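Local coordinates for protein HicB3 antitoxin (Yersinia pestis, PDB 4P78) that probably neutralises its partner toxin HicA3, with which it forms a toxin-antitoxin complex, at residues Asp15-Asp20 with Asp69-Glu74. Sequence-based numbering, arbitrary orientation.
Sequences DGYFPD and DPRLKE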
ATOM      1  N   ASP A  15      12.101   5.263   2.916  1.00 24.44           N
ATOM      2  CA  ASP A  15      11.673   6.579   2.458  1.00 24.30           C
ATOM      3  C   ASP A  15      10.671   6.416   1.328  1.00 22.70           C
ATOM      4  O   ASP A  15      10.389   5.292   0.899  1.00 24.60           O
ATOM      5  CB  ASP A  15      12.874   7.438   2.038  1.00 22.06           C
ATOM      6  CG  ASP A  15      13.694   6.822   0.910  1.00 27.32           C
ATOM      7  OD1 ASP A  15      14.894   7.146   0.819  1.00 27.30           O
ATOM      8  OD2 ASP A  15      13.155   6.040   0.094  1.00 26.46           O
ATOM      9  N   GLY A  16      10.111   7.527   0.861  1.00 20.88           N
ATOM     10  CA  GLY A  16       9.216   7.480  -0.271  1.00 20.32           C
ATOM     11  C   GLY A  16       8.551   8.810  -0.531  1.00 22.31           C
ATOM     12  O   GLY A  16       9.070   9.852  -0.143  1.00 20.58           O
ATOM     13  N   TYR A  17       7.394   8.765  -1.181  1.00 21.75           N
ATOM     14  CA  TYR A  17       6.697   9.976  -1.601  1.00 24.26           C
ATOM     15  C   TYR A  17       5.206   9.695  -1.736  1.00 22.97           C
ATOM     16  O   TYR A  17       4.786   8.532  -1.732  1.00 20.32           O
ATOM     17  CB  TYR A  17       7.270  10.499  -2.931  1.00 20.00           C
ATOM     18  CG  TYR A  17       7.390   9.425  -4.000  1.00 21.48           C
ATOM     19  CD1 TYR A  17       6.314   9.123  -4.838  1.00 20.98           C
ATOM     20  CD2 TYR A  17       8.579   8.711  -4.171  1.00 20.31           C
ATOM     21  CE1 TYR A  17       6.416   8.139  -5.814  1.00 21.32           C
ATOM     22  CE2 TYR A  17       8.686   7.720  -5.136  1.00 20.08           C
ATOM     23  CZ  TYR A  17       7.602   7.439  -5.954  1.00 21.59           C
ATOM     24  OH  TYR A  17       7.710   6.465  -6.921  1.00 21.75           O
ATOM     25  N   PHE A  18       4.416  10.761  -1.816  1.00 20.06           N
ATOM     26  CA  PHE A  18       3.003  10.662  -2.156  1.00 22.87           C
ATOM     27  C   PHE A  18       2.885  10.573  -3.668  1.00 22.48           C
ATOM     28  O   PHE A  18       3.282  11.505  -4.370  1.00 21.63           O
ATOM     29  CB  PHE A  18       2.220  11.882  -1.651  1.00 21.39           C
ATOM     30  CG  PHE A  18       2.140  11.998  -0.142  1.00 24.28           C
ATOM     31  CD1 PHE A  18       1.063  11.464   0.558  1.00 22.36           C
ATOM     32  CD2 PHE A  18       3.118  12.669   0.569  1.00 23.00           C
ATOM     33  CE1 PHE A  18       0.971  11.596   1.930  1.00 21.21           C
ATOM     34  CE2 PHE A  18       3.031  12.796   1.946  1.00 23.53           C
ATOM     35  CZ  PHE A  18       1.954  12.260   2.625  1.00 24.67           C
ATOM     36  N   PRO A  19       2.344   9.463  -4.187  1.00 24.38           N
ATOM     37  CA  PRO A  19       2.220   9.370  -5.649  1.00 21.52           C
ATOM     38  C   PRO A  19       1.267  10.423  -6.234  1.00 21.82           C
ATOM     39  O   PRO A  19       1.376  10.744  -7.409  1.00 25.20           O
ATOM     40  CB  PRO A  19       1.669   7.948  -5.862  1.00 23.28           C
ATOM     41  CG  PRO A  19       0.922   7.649  -4.590  1.00 23.72           C
ATOM     42  CD  PRO A  19       1.780   8.281  -3.510  1.00 23.02           C
ATOM     43  N   ASP A  20       0.356  10.960  -5.433  1.00 20.89           N
ATOM     44  CA  ASP A  20      -0.540  12.010  -5.922  1.00 24.14           C
ATOM     45  C   ASP A  20       0.019  13.422  -5.705  1.00 28.73           C
ATOM     46  O   ASP A  20      -0.574  14.415  -6.140  1.00 26.72           O
ATOM     47  CB  ASP A  20      -1.900  11.912  -5.247  1.00 22.64           C
ATOM     48  CG  ASP A  20      -2.573  10.570  -5.502  1.00 32.00           C
ATOM     49  OD1 ASP A  20      -2.882  10.266  -6.668  1.00 34.37           O
ATOM     50  OD2 ASP A  20      -2.760   9.815  -4.534  1.00 30.44           O
ATOM     51  N   ASP A  69       0.447   1.538 -11.442  1.00 30.50           N
ATOM     52  CA  ASP A  69       1.600   2.458 -11.393  1.00 24.61           C
ATOM     53  C   ASP A  69       2.922   1.703 -11.454  1.00 26.62           C
ATOM     54  O   ASP A  69       3.304   1.000 -10.513  1.00 29.10           O
ATOM     55  CB  ASP A  69       1.550   3.331 -10.130  1.00 26.27           C
ATOM     56  CG  ASP A  69       2.426   4.581 -10.233  1.00 25.68           C
ATOM     57  OD1 ASP A  69       1.983   5.653  -9.774  1.00 25.90           O
ATOM     58  OD2 ASP A  69       3.550   4.499 -10.768  1.00 25.48           O
ATOM     59  N   PRO A  70       3.645   1.867 -12.566  1.00 31.22           N
ATOM     60  CA  PRO A  70       4.909   1.165 -12.809  1.00 30.75           C
ATOM     61  C   PRO A  70       5.993   1.470 -11.782  1.00 29.42           C
ATOM     62  O   PRO A  70       6.918   0.676 -11.645  1.00 33.21           O
ATOM     63  CB  PRO A  70       5.330   1.668 -14.192  1.00 28.12           C
ATOM     64  CG  PRO A  70       4.629   2.956 -14.352  1.00 35.60           C
ATOM     65  CD  PRO A  70       3.321   2.808 -13.649  1.00 28.48           C
ATOM     66  N   ARG A  71       5.878   2.588 -11.069  1.00 30.31           N
ATOM     67  CA  ARG A  71       6.900   2.968 -10.093  1.00 30.65           C
ATOM     68  C   ARG A  71       6.955   1.950  -8.961  1.00 31.72           C
ATOM     69  O   ARG A  71       8.011   1.710  -8.385  1.00 31.98           O
ATOM     70  CB  ARG A  71       6.640   4.374  -9.545  1.00 25.03           C
ATOM     71  CG  ARG A  71       6.834   5.456 -10.587  1.00 29.31           C
ATOM     72  CD  ARG A  71       6.432   6.817 -10.059  1.00 28.52           C
ATOM     73  NE  ARG A  71       4.998   6.918  -9.830  1.00 26.34           N
ATOM     74  CZ  ARG A  71       4.392   8.031  -9.428  1.00 25.65           C
ATOM     75  NH1 ARG A  71       3.073   8.054  -9.235  1.00 22.64           N
ATOM     76  NH2 ARG A  71       5.111   9.119  -9.203  1.00 23.99           N
ATOM     77  N   LEU A  72       5.825   1.326  -8.659  1.00 28.56           N
ATOM     78  CA  LEU A  72       5.831   0.284  -7.639  1.00 33.36           C
ATOM     79  C   LEU A  72       6.672  -0.908  -8.106  1.00 35.91           C
ATOM     80  O   LEU A  72       7.559  -1.368  -7.386  1.00 40.32           O
ATOM     81  CB  LEU A  72       4.408  -0.147  -7.292  1.00 29.57           C
ATOM     82  CG  LEU A  72       3.656   0.916  -6.476  1.00 31.73           C
ATOM     83  CD1 LEU A  72       2.210   0.511  -6.206  1.00 24.79           C
ATOM     84  CD2 LEU A  72       4.391   1.253  -5.166  1.00 24.87           C
ATOM     85  N   LYS A  73       6.412  -1.368  -9.324  1.00 36.91           N
ATOM     86  CA  LYS A  73       7.137  -2.488  -9.915  1.00 38.71           C
ATOM     87  C   LYS A  73       8.648  -2.215 -10.068  1.00 43.70           C
ATOM     88  O   LYS A  73       9.480  -3.066  -9.743  1.00 44.89           O
ATOM     89  CB  LYS A  73       6.518  -2.824 -11.273  1.00 43.18           C
ATOM     90  CG  LYS A  73       5.021  -3.206 -11.195  1.00 47.65           C
ATOM     91  CD  LYS A  73       4.176  -2.294 -12.086  1.00 51.19           C
ATOM     92  CE  LYS A  73       2.673  -2.604 -12.025  1.00 44.79           C
ATOM     93  NZ  LYS A  73       2.050  -2.525 -13.393  1.00 49.36           N
ATOM     94  N   GLU A  74       8.993  -1.020 -10.542  1.00 41.34           N
ATOM     95  CA  GLU A  74      10.378  -0.661 -10.873  1.00 42.12           C
ATOM     96  C   GLU A  74      11.434  -0.824  -9.774  1.00 45.41           C
ATOM     97  O   GLU A  74      12.553  -1.279 -10.041  1.00 44.69           O
ATOM     98  CB  GLU A  74      10.432   0.798 -11.335  1.00 44.93           C
ATOM     99  CG  GLU A  74       9.878   1.063 -12.713  1.00 49.11           C
ATOM    100  CD  GLU A  74       9.746   2.553 -12.988  1.00 53.20           C
ATOM    101  OE1 GLU A  74       9.116   2.924 -14.007  1.00 53.57           O
ATOM    102  OE2 GLU A  74      10.266   3.354 -12.171  1.00 49.83           O
TER
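R71 and Y17 meet where the side chain of R71, from the short helix 70-75, reaches across to strand 14-17 and the turn at P19, in this HicB-like antitoxin with its antiparallel sheet. Followed outward, R71 first passes the phenol oxygen: CB, CG, CD and NE all lie within 4.0 Å of Y17 OH, CD closest at 3.4 Å. A bend at chi3 (-68°) then turns the guanidinium back along the phenol, so that Y17 CE1 lies over one of its faces, 4.1 Å from R71 CZ and 3.8 Å from R71 NH2. The two planes are inclined by 39°, too much for a parallel stack. At the tip, R71 NH1 lies 3.7 Å from P19 CB, a van der Waals contact. No hydrogen bond joins the two segments.

D69, the N-cap residue of the helix, holds the guanidinium by its NE/NH1 edge in a two-pronged, side-on salt bridge, while D69 OD2 also takes the backbone N of R71 as the capping bond. The third nitrogen, R71 NH2, donates to Q56 of the HicA3 toxin chain, which helps to fix the rotation of the group; Q56 also packs on Y17, placing the contact at the toxin interface. The NH1 bond is short and nearly straight: D69 OD1 accepts through its syn lone pair, 2.7 Å from R71 NH1.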